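Local coordinates for Ras GTPase-activating-like protein (Schizosaccharomyces pombe, PDB 1P2X) that binds actin filaments through its calponin-homology domain and is required to build the contractile F-actin ring at the division site, at residues 13-16 with 17-20. Numbering follows the deposited sequence.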
loop_
_atom_site.group_PDB
_atom_site.type_symbol
_atom_site.label_atom_id
_atom_site.label_comp_id
_atom_site.label_asym_id
_atom_site.label_seq_id
_atom_site.Cartn_x
_atom_site.Cartn_y
_atom_site.Cartn_z
ATOM N N VAL A 13 -6.421 -2.733 -2.827
ATOM C CA VAL A 13 -5.528 -3.153 -1.749
ATOM C C VAL A 13 -4.935 -4.536 -2.059
ATOM O O VAL A 13 -3.746 -4.779 -1.844
ATOM C CB VAL A 13 -6.270 -3.208 -0.380
ATOM C CG1 VAL A 13 -5.306 -3.621 0.730
ATOM C CG2 VAL A 13 -6.890 -1.868 -0.055
ATOM N N ASP A 14 -5.771 -5.431 -2.580
ATOM C CA ASP A 14 -5.339 -6.786 -2.932
ATOM C C ASP A 14 -4.255 -6.757 -4.021
ATOM O O ASP A 14 -3.271 -7.496 -3.957
ATOM C CB ASP A 14 -6.542 -7.605 -3.421
ATOM C CG ASP A 14 -6.255 -9.081 -3.482
ATOM O OD1 ASP A 14 -6.260 -9.664 -4.595
ATOM O OD2 ASP A 14 -6.024 -9.699 -2.416
ATOM N N GLU A 15 -4.454 -5.907 -5.021
ATOM C CA GLU A 15 -3.508 -5.762 -6.126
ATOM C C GLU A 15 -2.137 -5.248 -5.658
ATOM O O GLU A 15 -1.100 -5.742 -6.093
ATOM C CB GLU A 15 -4.096 -4.828 -7.199
ATOM C CG GLU A 15 -5.310 -5.405 -7.924
ATOM C CD GLU A 15 -6.154 -4.343 -8.601
ATOM O OE1 GLU A 15 -5.765 -3.154 -8.561
ATOM O OE2 GLU A 15 -7.212 -4.690 -9.171
ATOM N N ALA A 16 -2.147 -4.257 -4.772
ATOM C CA ALA A 16 -0.914 -3.704 -4.225
ATOM C C ALA A 16 -0.228 -4.760 -3.346
ATOM O O ALA A 16 0.997 -4.872 -3.351
ATOM C CB ALA A 16 -1.217 -2.444 -3.398
ATOM N N LYS A 17 -1.017 -5.521 -2.590
ATOM C CA LYS A 17 -0.458 -6.555 -1.731
ATOM C C LYS A 17 0.261 -7.568 -2.608
ATOM O O LYS A 17 1.457 -7.803 -2.443
ATOM C CB LYS A 17 -1.547 -7.270 -0.918
ATOM C CG LYS A 17 -0.999 -8.225 0.138
ATOM C CD LYS A 17 -2.081 -9.091 0.798
ATOM C CE LYS A 17 -2.644 -10.106 -0.190
ATOM N NZ LYS A 17 -3.567 -11.076 0.435
ATOM N N LYS A 18 -0.470 -8.159 -3.546
ATOM C CA LYS A 18 0.107 -9.156 -4.448
ATOM C C LYS A 18 1.405 -8.688 -5.102
ATOM O O LYS A 18 2.366 -9.443 -5.167
ATOM C CB LYS A 18 -0.888 -9.525 -5.553
ATOM C CG LYS A 18 -2.162 -10.235 -5.094
ATOM C CD LYS A 18 -3.093 -10.377 -6.298
ATOM C CE LYS A 18 -3.278 -9.008 -6.996
ATOM N NZ LYS A 18 -3.761 -9.057 -8.418
ATOM N N TRP A 19 1.415 -7.451 -5.598
ATOM C CA TRP A 19 2.591 -6.886 -6.250
ATOM C C TRP A 19 3.781 -6.906 -5.303
ATOM O O TRP A 19 4.882 -7.296 -5.681
ATOM C CB TRP A 19 2.323 -5.445 -6.701
ATOM C CG TRP A 19 3.505 -4.850 -7.386
ATOM C CD1 TRP A 19 3.977 -5.167 -8.627
ATOM C CD2 TRP A 19 4.432 -3.905 -6.833
ATOM N NE1 TRP A 19 5.137 -4.485 -8.880
ATOM C CE2 TRP A 19 5.440 -3.696 -7.799
ATOM C CE3 TRP A 19 4.508 -3.210 -5.616
ATOM C CZ2 TRP A 19 6.517 -2.824 -7.590
ATOM C CZ3 TRP A 19 5.579 -2.340 -5.409
ATOM C CH2 TRP A 19 6.569 -2.157 -6.397
ATOM N N ILE A 20 3.554 -6.484 -4.065
ATOM C CA ILE A 20 4.609 -6.480 -3.069
ATOM C C ILE A 20 5.013 -7.911 -2.749
ATOM O O ILE A 20 6.187 -8.189 -2.558
ATOM C CB ILE A 20 4.162 -5.754 -1.785
ATOM C CG1 ILE A 20 3.922 -4.269 -2.087
ATOM C CG2 ILE A 20 5.211 -5.917 -0.685
ATOM C CD1 ILE A 20 3.458 -3.456 -0.892
#
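The side chain of Asp14 faces those of Lys17 and Lys18, which lie one turn later in helix 2-23 of the calponin-homology domain, an all-helical fold. Its carboxylate swings out with CG anti to the backbone N (chi1 -166°) and places OD2 near Lys17 and OD1 near Lys18. OD2 lies 4.0 Å from Lys17 NZ, too far for a salt bridge; Thr31 OG1 hydrogen-bonds to both groups, and Lys17 NZ also reaches Gly29 O, so the pair is joined through the loop. On the other branch, OD1 meets methylene rather than charge, 3.7 Å from Lys18 CD. Lys18 bends at chi3 (-51°), which folds its chain back over the preceding turn and lays CE 3.4 Å from Glu15 CA. The Lys18 and Glu15 side chains lie side by side, pointing the same way, and Lys18 NZ hydrogen-bonds to Ile126 O. Cutting Lys18 back to an alanine is likely to leave that carbonyl without its ammonium partner and Glu15 CA less covered. Ala16, packed against Ile109 of helix 102-117, has its O 3.2 Å from Ile20 CG1 and accepts Ile20 N at 3.1 Å. Of the regular i to i+4 bonds, the straightest, at 176°, joins Lys18 N to Asp14 O over 2.9 Å.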